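Local coordinates for multidrug resistance protein (Vibrio cholerae, PDB 1YC9), which probably exports drugs across the outer membrane as a trimeric channel of the outer membrane factor family, and could be involved in resistance to puromycin and acriflavine, at residues H37-A42 and V224-R230; S23-W27 and R140-T145; K217-A221 and A231-E235. The protein carries 1 engineered substitution. One frame throughout, in Å; residues are numbered along the deposited sequence.

How the interactions relate
Read from the N terminus, the chain first passes residues 23-27, which interaction 2 joins to residues 140-145 on helix 117-183, closing a loop of 112 residues. Inside that loop lie residues 37-42 on helix 33-44, whose partner, residues 224-230, comes only after helix 189-223; interactions 1 and 2 therefore cross. Interaction 3 is a short closure between residues 217-221, at the end of helix 189-223, and residues 231-235, and it crosses interaction 1 while following interaction 2 in series. Ile39 CG2 lies 3.6 Å from Trp27 CE2, and Gln226 N probably bonds Ala221 O. Together the contacts tie the N-terminal region to helices 117-183 and 189-223 and to the loop after helix 189-223.

Interaction 1. Residues H37-A42 and V224-R230; sequences HLIEEA and VGQGPDR
Glu41 OE1 accepts two hydrogen bonds from the loop: Gln226 NE2 at 2.7 Å takes its anti lone pair, and Arg230 NE at 2.9 Å takes the syn one. The second bond is almost straight, with an N-H...O angle of 173°. Arg230 NH1 completes a side-on, two-nitrogen salt bridge by reaching the syn lone pair of Glu41 OE2 at 2.8 Å. Carboxylate and guanidinium lie only 16° apart, so the pair is nearly coplanar, whereas the Gln226 amide is clearly twisted from the carboxylate. The bend of Arg230 at chi2 (61°) takes its otherwise stretched chain to the acid. With its two oxygens held by different nitrogens, the carboxylate has its rotation fixed, and the flanking arginine would be expected to favour its ionised form. His37 ND1 also points to OE2 from one turn earlier, at a modelled separation too short to be taken literally.

Leu38 CD2 lies over one face of the guanidinium, 3.3 Å from Arg230 NH1. Behind the polar group, Val224 packs on the helix: its CG1 meets Leu38 CD2 at 4.1 Å and its CB meets Ala42 CB at 4.0 Å. Ile147 of helix 117-183 touches both Val224 and Ala42. Gly225, with positive phi, is the C-prime residue of a Schellman motif, in which Gln226 N bonds back to Ala221 O and helix 189-223 ends. A short N-terminal helix pinned to the loop between the two halves of the chain is consistent with the equatorial domain that surrounds the helical barrel in TolC-like channels.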
loop_
_atom_site.group_PDB
_atom_site.type_symbol
_atom_site.label_atom_id
_atom_site.label_comp_id
_atom_site.label_asym_id
_atom_site.label_seq_id
_atom_site.Cartn_x
_atom_site.Cartn_y
_atom_site.Cartn_z
ATOM N N HIS A 37 -23.881 -19.475 -0.173
ATOM C CA HIS A 37 -23.171 -20.227 -1.185
ATOM C C HIS A 37 -21.905 -19.497 -1.709
ATOM O O HIS A 37 -20.847 -20.120 -1.897
ATOM C CB HIS A 37 -24.076 -20.549 -2.356
ATOM C CG HIS A 37 -23.696 -21.815 -3.055
ATOM N ND1 HIS A 37 -22.751 -21.857 -4.059
ATOM C CD2 HIS A 37 -24.121 -23.096 -2.884
ATOM C CE1 HIS A 37 -22.603 -23.103 -4.476
ATOM N NE2 HIS A 37 -23.425 -23.874 -3.783
ATOM N N LEU A 38 -22.036 -18.191 -1.935
ATOM C CA LEU A 38 -20.909 -17.353 -2.353
ATOM C C LEU A 38 -19.783 -17.405 -1.327
ATOM O O LEU A 38 -18.644 -17.645 -1.686
ATOM C CB LEU A 38 -21.374 -15.898 -2.548
ATOM C CG LEU A 38 -22.237 -15.665 -3.784
ATOM C CD1 LEU A 38 -22.916 -14.311 -3.745
ATOM C CD2 LEU A 38 -21.404 -15.807 -5.024
ATOM N N ILE A 39 -20.106 -17.248 -0.052
ATOM C CA ILE A 39 -19.060 -17.242 0.943
ATOM C C ILE A 39 -18.459 -18.658 1.056
ATOM O O ILE A 39 -17.230 -18.858 1.027
ATOM C CB ILE A 39 -19.572 -16.668 2.244
ATOM C CG1 ILE A 39 -19.844 -15.168 2.030
ATOM C CG2 ILE A 39 -18.582 -16.890 3.348
ATOM C CD1 ILE A 39 -20.459 -14.471 3.205
ATOM N N GLU A 40 -19.327 -19.662 1.114
ATOM C CA GLU A 40 -18.872 -21.040 1.183
ATOM C C GLU A 40 -17.936 -21.454 0.056
ATOM O O GLU A 40 -16.911 -22.061 0.319
ATOM C CB GLU A 40 -20.071 -21.960 1.290
ATOM C CG GLU A 40 -20.695 -21.778 2.668
ATOM C CD GLU A 40 -22.114 -22.124 2.946
ATOM O OE1 GLU A 40 -22.684 -22.855 2.115
ATOM O OE2 GLU A 40 -22.706 -21.602 3.921
ATOM N N GLU A 41 -18.259 -21.062 -1.174
ATOM C CA GLU A 41 -17.399 -21.271 -2.341
ATOM C C GLU A 41 -16.013 -20.656 -2.141
ATOM O O GLU A 41 -14.997 -21.322 -2.388
ATOM C CB GLU A 41 -18.019 -20.672 -3.613
ATOM C CG GLU A 41 -19.184 -21.437 -4.205
ATOM C CD GLU A 41 -19.936 -20.579 -5.239
ATOM O OE1 GLU A 41 -19.319 -20.122 -6.210
ATOM O OE2 GLU A 41 -21.136 -20.325 -5.068
ATOM N N ALA A 42 -15.987 -19.389 -1.736
ATOM C CA ALA A 42 -14.750 -18.651 -1.527
ATOM C C ALA A 42 -13.900 -19.287 -0.430
ATOM O O ALA A 42 -12.707 -19.294 -0.538
ATOM C CB ALA A 42 -15.036 -17.206 -1.150
ATOM N N VAL A 224 -15.067 -14.464 -5.176
ATOM C CA VAL A 224 -15.143 -15.859 -4.836
ATOM C C VAL A 224 -14.197 -16.697 -5.699
ATOM O O VAL A 224 -14.282 -17.923 -5.704
ATOM C CB VAL A 224 -16.601 -16.404 -4.781
ATOM C CG1 VAL A 224 -17.450 -15.475 -3.941
ATOM C CG2 VAL A 224 -17.205 -16.550 -6.149
ATOM N N GLY A 225 -13.299 -16.040 -6.425
ATOM C CA GLY A 225 -12.248 -16.712 -7.132
ATOM C C GLY A 225 -12.692 -17.288 -8.422
ATOM O O GLY A 225 -12.099 -18.238 -8.926
ATOM N N GLN A 226 -13.734 -16.726 -9.000
ATOM C CA GLN A 226 -14.249 -17.289 -10.234
ATOM C C GLN A 226 -14.210 -16.300 -11.352
ATOM O O GLN A 226 -13.988 -15.098 -11.156
ATOM C CB GLN A 226 -15.627 -17.950 -10.016
ATOM C CG GLN A 226 -15.451 -19.192 -9.129
ATOM C CD GLN A 226 -16.740 -19.748 -8.559
ATOM O OE1 GLN A 226 -17.624 -20.129 -9.314
ATOM N NE2 GLN A 226 -16.836 -19.846 -7.234
ATOM N N GLY A 227 -14.265 -16.859 -12.555
ATOM C CA GLY A 227 -14.315 -16.079 -13.752
ATOM C C GLY A 227 -15.693 -15.452 -13.810
ATOM O O GLY A 227 -16.563 -15.706 -12.973
ATOM N N PRO A 228 -15.894 -14.621 -14.810
ATOM C CA PRO A 228 -17.166 -13.925 -14.975
ATOM C C PRO A 228 -18.394 -14.729 -15.365
ATOM O O PRO A 228 -19.470 -14.132 -15.287
ATOM C CB PRO A 228 -16.822 -12.843 -16.002
ATOM C CG PRO A 228 -15.687 -13.365 -16.753
ATOM C CD PRO A 228 -14.890 -14.176 -15.785
ATOM N N ASP A 229 -18.292 -16.025 -15.705
ATOM C CA ASP A 229 -19.460 -16.924 -15.853
ATOM C C ASP A 229 -20.238 -17.220 -14.559
ATOM O O ASP A 229 -21.427 -17.543 -14.583
ATOM C CB ASP A 229 -19.008 -18.290 -16.391
ATOM C CG ASP A 229 -18.922 -18.328 -17.908
ATOM O OD1 ASP A 229 -18.370 -17.376 -18.510
ATOM O OD2 ASP A 229 -19.379 -19.282 -18.576
ATOM N N ARG A 230 -19.552 -17.186 -13.431
ATOM C CA ARG A 230 -20.208 -17.245 -12.143
ATOM C C ARG A 230 -21.163 -16.065 -11.921
ATOM O O ARG A 230 -22.145 -16.167 -11.149
ATOM C CB ARG A 230 -19.151 -17.276 -11.030
ATOM C CG ARG A 230 -19.684 -17.336 -9.633
ATOM C CD ARG A 230 -20.525 -18.606 -9.394
ATOM N NE ARG A 230 -21.085 -18.727 -8.066
ATOM C CZ ARG A 230 -22.262 -18.264 -7.684
ATOM N NH1 ARG A 230 -22.680 -18.510 -6.450
ATOM N NH2 ARG A 230 -23.025 -17.557 -8.504
#

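Interaction 2. Residues S23-W27 and R140-T145; sequences SANWW and RLMIST
This is a partly buried contact between the N-terminal loop and the flank of helix 117-183, carried chiefly by Arg140 and Trp26, with Ser144 and Trp27 contributing. Arg140 turns the edge of its guanidinium to the loop. Its NH1 donates to Ala24 O at 2.8 Å from above the carbonyl plane, while NH2 meets Asn25 OD1 at 3.0 Å nearly along the C=O axis (C=O...N angle 175°). The Asn25 amide is turned just 22° from the guanidinium. The arginine reaches this far because its CG stands anti to the backbone N (chi1 -170°) and the chain stays extended as far as NE.

The Trp27 ring approaches the same group, CH2 lying 3.7 Å from Arg140 NH1. Trp26 presents the edge of its ring to Ser144 OG, which lies 3.2 Å from CZ2. Thr145 CG2 is 3.7 Å from the same Trp26 CZ2. A water accepts from Arg140 NH1 at 3.3 Å, and weakly from Trp26 NE1, and also bonds Ser144 OG. Beyond the segments, Leu427 and Ile430 of helix 398-433 touch Trp26, and helix 33-44 packs on Trp27. Such tethering of the N-terminal arm across the long barrel helices is consistent with the TolC-like fold.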
loop_
_atom_site.group_PDB
_atom_site.type_symbol
_atom_site.label_atom_id
_atom_site.label_comp_id
_atom_site.label_asym_id
_atom_site.label_seq_id
_atom_site.Cartn_x
_atom_site.Cartn_y
_atom_site.Cartn_z
ATOM N N SER A 23 -21.744 -15.397 15.163
ATOM C CA SER A 23 -21.491 -16.818 14.869
ATOM C C SER A 23 -20.144 -17.077 14.140
ATOM O O SER A 23 -19.493 -16.117 13.692
ATOM C CB SER A 23 -22.662 -17.316 13.994
ATOM O OG SER A 23 -22.638 -18.710 13.796
ATOM N N ALA A 24 -19.733 -18.356 14.015
ATOM C CA ALA A 24 -18.580 -18.717 13.186
ATOM C C ALA A 24 -18.924 -18.492 11.717
ATOM O O ALA A 24 -18.159 -17.845 11.006
ATOM C CB ALA A 24 -18.148 -20.159 13.394
ATOM N N ASN A 25 -20.042 -19.081 11.272
ATOM C CA ASN A 25 -20.637 -18.817 9.960
ATOM C C ASN A 25 -21.738 -17.761 10.043
ATOM O O ASN A 25 -22.878 -17.987 9.663
ATOM C CB ASN A 25 -21.166 -20.104 9.337
ATOM C CG ASN A 25 -20.084 -21.169 9.189
ATOM O OD1 ASN A 25 -18.922 -20.871 9.028
ATOM N ND2 ASN A 25 -20.488 -22.421 9.215
ATOM N N TRP A 26 -21.342 -16.574 10.481
ATOM C CA TRP A 26 -22.236 -15.488 10.851
ATOM C C TRP A 26 -23.145 -14.976 9.736
ATOM O O TRP A 26 -24.185 -14.390 9.995
ATOM C CB TRP A 26 -21.405 -14.330 11.460
ATOM C CG TRP A 26 -20.261 -13.951 10.545
ATOM C CD1 TRP A 26 -18.980 -14.385 10.621
ATOM C CD2 TRP A 26 -20.324 -13.092 9.369
ATOM N NE1 TRP A 26 -18.248 -13.877 9.569
ATOM C CE2 TRP A 26 -19.040 -13.073 8.792
ATOM C CE3 TRP A 26 -21.337 -12.366 8.745
ATOM C CZ2 TRP A 26 -18.739 -12.337 7.617
ATOM C CZ3 TRP A 26 -21.045 -11.642 7.586
ATOM C CH2 TRP A 26 -19.761 -11.632 7.036
ATOM N N TRP A 27 -22.731 -15.165 8.486
ATOM C CA TRP A 27 -23.491 -14.701 7.329
ATOM C C TRP A 27 -24.816 -15.457 7.181
ATOM O O TRP A 27 -25.763 -14.959 6.541
ATOM C CB TRP A 27 -22.681 -14.878 6.048
ATOM C CG TRP A 27 -22.109 -16.258 5.889
ATOM C CD1 TRP A 27 -22.712 -17.337 5.306
ATOM C CD2 TRP A 27 -20.817 -16.696 6.305
ATOM N NE1 TRP A 27 -21.869 -18.419 5.340
ATOM C CE2 TRP A 27 -20.702 -18.055 5.958
ATOM C CE3 TRP A 27 -19.738 -16.078 6.975
ATOM C CZ2 TRP A 27 -19.570 -18.800 6.243
ATOM C CZ3 TRP A 27 -18.607 -16.824 7.245
ATOM C CH2 TRP A 27 -18.535 -18.177 6.882
ATOM N N ARG A 140 -9.713 -15.166 6.838
ATOM C CA ARG A 140 -11.035 -15.693 6.641
ATOM C C ARG A 140 -12.082 -14.580 6.758
ATOM O O ARG A 140 -13.000 -14.495 5.946
ATOM C CB ARG A 140 -11.307 -16.747 7.687
ATOM C CG ARG A 140 -12.577 -17.538 7.428
ATOM C CD ARG A 140 -13.100 -18.162 8.693
ATOM N NE ARG A 140 -14.019 -19.278 8.454
ATOM C CZ ARG A 140 -15.288 -19.301 8.837
ATOM N NH1 ARG A 140 -15.845 -18.239 9.404
ATOM N NH2 ARG A 140 -16.026 -20.382 8.621
ATOM N N LEU A 141 -11.930 -13.739 7.778
ATOM C CA LEU A 141 -12.838 -12.623 8.018
ATOM C C LEU A 141 -12.822 -11.631 6.872
ATOM O O LEU A 141 -13.859 -11.101 6.487
ATOM C CB LEU A 141 -12.461 -11.907 9.313
ATOM C CG LEU A 141 -13.468 -11.242 10.263
ATOM C CD1 LEU A 141 -13.142 -9.760 10.519
ATOM C CD2 LEU A 141 -14.955 -11.510 9.983
ATOM N N MET A 142 -11.637 -11.374 6.329
ATOM C CA MET A 142 -11.487 -10.414 5.242
ATOM C C MET A 142 -12.159 -10.919 3.970
ATOM O O MET A 142 -12.716 -10.139 3.197
ATOM C CB MET A 142 -10.006 -10.132 4.976
ATOM C CG MET A 142 -9.752 -9.204 3.801
ATOM S SD MET A 142 -8.008 -8.787 3.607
ATOM C CE MET A 142 -7.299 -10.410 3.345
ATOM N N ILE A 143 -12.104 -12.230 3.762
ATOM C CA ILE A 143 -12.786 -12.867 2.637
ATOM C C ILE A 143 -14.306 -12.809 2.781
ATOM O O ILE A 143 -15.027 -12.357 1.879
ATOM C CB ILE A 143 -12.303 -14.328 2.467
ATOM C CG1 ILE A 143 -10.836 -14.341 2.013
ATOM C CG2 ILE A 143 -13.110 -15.081 1.437
ATOM C CD1 ILE A 143 -10.163 -15.681 2.184
ATOM N N SER A 144 -14.805 -13.249 3.931
ATOM C CA SER A 144 -16.239 -13.342 4.077
ATOM C C SER A 144 -16.856 -11.950 4.127
ATOM O O SER A 144 -17.883 -11.730 3.520
ATOM C CB SER A 144 -16.584 -14.147 5.340
ATOM O OG SER A 144 -15.984 -13.527 6.444
ATOM N N THR A 145 -16.246 -11.001 4.827
ATOM C CA THR A 145 -16.806 -9.676 4.925
ATOM C C THR A 145 -16.683 -8.941 3.582
ATOM O O THR A 145 -17.553 -8.136 3.282
ATOM C CB THR A 145 -16.228 -8.819 6.037
ATOM O OG1 THR A 145 -14.815 -8.614 5.851
ATOM C CG2 THR A 145 -16.384 -9.480 7.361
HETATM O O HOH W 1 -15.115 -15.067 9.179
#

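Interaction 3. Residues K217-A221 and A231-E235; sequences KNALA and AASIE
Lys217 runs alongside residues 231-235, touching them at each step. Its CB meets Ala231 CB at 3.9 Å, and with CG set anti to the carbonyl carbon (chi1 -68°) the extended chain continues past Ile234, CG lying 4.0 Å from Ile234 CB. The lysine and isoleucine chains run antiparallel alongside one another. CD is 3.8 Å from Ala231 O, CE passes beside Ile234 O, and NZ ends 3.0 Å from that oxygen, in a weak hydrogen bond. The ammonium also donates to a water at 2.8 Å, which in turn donates to Ala231 O, and NZ is hydrogen-bonded to Tyr158 OH of helix 117-183 as well.

After the Schellman-capped C terminus of helix 189-223, the chain thus folds back over the helix's last turns, so that Ala231 CB sits 3.4 Å from Lys217 O. The bond from Ile234 N to Ala231 O keeps this return compact.

Deeper in, Ile234 CD1 reaches Leu220 CB at 3.8 Å, and Leu154 of helix 117-183 touches both side chains. Ala221 CB packs on Ala231 CB at 4.0 Å. On the neighbouring side of the helix, Asn218 ND2 donates to Asp358 OD1 and Thr361 OG1 of the second subunit.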
loop_
_atom_site.group_PDB
_atom_site.type_symbol
_atom_site.label_atom_id
_atom_site.label_comp_id
_atom_site.label_asym_id
_atom_site.label_seq_id
_atom_site.Cartn_x
_atom_site.Cartn_y
_atom_site.Cartn_z
ATOM N N LYS A 217 -21.999 -7.795 -9.889
ATOM C CA LYS A 217 -21.958 -9.253 -10.070
ATOM C C LYS A 217 -20.589 -9.762 -10.541
ATOM O O LYS A 217 -20.118 -10.807 -10.082
ATOM C CB LYS A 217 -23.001 -9.732 -11.066
ATOM C CG LYS A 217 -24.417 -9.583 -10.570
ATOM C CD LYS A 217 -25.402 -9.854 -11.717
ATOM C CE LYS A 217 -26.822 -9.826 -11.161
ATOM N NZ LYS A 217 -27.837 -10.208 -12.142
ATOM N N ASN A 218 -19.975 -9.026 -11.460
ATOM C CA ASN A 218 -18.642 -9.323 -11.892
ATOM C C ASN A 218 -17.703 -9.314 -10.663
ATOM O O ASN A 218 -16.860 -10.205 -10.540
ATOM C CB ASN A 218 -18.135 -8.345 -12.941
ATOM C CG ASN A 218 -18.905 -8.416 -14.272
ATOM O OD1 ASN A 218 -19.728 -9.309 -14.488
ATOM N ND2 ASN A 218 -18.659 -7.465 -15.121
ATOM N N ALA A 219 -17.853 -8.333 -9.778
ATOM C CA ALA A 219 -16.935 -8.180 -8.655
ATOM C C ALA A 219 -17.107 -9.353 -7.672
ATOM O O ALA A 219 -16.114 -9.888 -7.133
ATOM C CB ALA A 219 -17.128 -6.849 -7.954
ATOM N N LEU A 220 -18.358 -9.704 -7.433
ATOM C CA LEU A 220 -18.696 -10.875 -6.606
ATOM C C LEU A 220 -18.103 -12.160 -7.168
ATOM O O LEU A 220 -17.500 -12.933 -6.438
ATOM C CB LEU A 220 -20.192 -11.016 -6.413
ATOM C CG LEU A 220 -20.865 -10.079 -5.415
ATOM C CD1 LEU A 220 -22.410 -9.941 -5.591
ATOM C CD2 LEU A 220 -20.548 -10.516 -3.947
ATOM N N ALA A 221 -18.194 -12.371 -8.476
ATOM C CA ALA A 221 -17.578 -13.514 -9.097
ATOM C C ALA A 221 -16.074 -13.549 -8.802
ATOM O O ALA A 221 -15.547 -14.595 -8.419
ATOM C CB ALA A 221 -17.808 -13.507 -10.600
ATOM N N ALA A 231 -20.850 -14.932 -12.524
ATOM C CA ALA A 231 -21.669 -13.739 -12.340
ATOM C C ALA A 231 -23.072 -13.897 -12.970
ATOM O O ALA A 231 -24.044 -13.271 -12.507
ATOM C CB ALA A 231 -20.950 -12.534 -12.919
ATOM N N ALA A 232 -23.158 -14.775 -13.978
ATOM C CA ALA A 232 -24.373 -14.985 -14.785
ATOM C C ALA A 232 -25.458 -15.661 -14.020
ATOM O O ALA A 232 -26.632 -15.580 -14.391
ATOM C CB ALA A 232 -24.045 -15.825 -16.037
ATOM N N SER A 233 -25.089 -16.339 -12.951
ATOM C CA SER A 233 -26.061 -17.028 -12.136
ATOM C C SER A 233 -26.309 -16.273 -10.834
ATOM O O SER A 233 -26.985 -16.762 -9.959
ATOM C CB SER A 233 -25.617 -18.467 -11.898
ATOM O OG SER A 233 -24.446 -18.519 -11.114
ATOM N N ILE A 234 -25.776 -15.069 -10.688
ATOM C CA ILE A 234 -26.097 -14.292 -9.497
ATOM C C ILE A 234 -27.404 -13.541 -9.683
ATOM O O ILE A 234 -27.561 -12.804 -10.646
ATOM C CB ILE A 234 -24.977 -13.294 -9.111
ATOM C CG1 ILE A 234 -23.682 -14.051 -8.852
ATOM C CG2 ILE A 234 -25.427 -12.502 -7.888
ATOM C CD1 ILE A 234 -22.441 -13.135 -8.547
ATOM N N GLU A 235 -28.319 -13.721 -8.736
ATOM C CA GLU A 235 -29.650 -13.112 -8.779
ATOM C C GLU A 235 -29.828 -12.089 -7.662
ATOM O O GLU A 235 -28.944 -11.882 -6.822
ATOM C CB GLU A 235 -30.686 -14.234 -8.706
HETATM O O HOH W 2 -26.604 -12.358 -13.490
#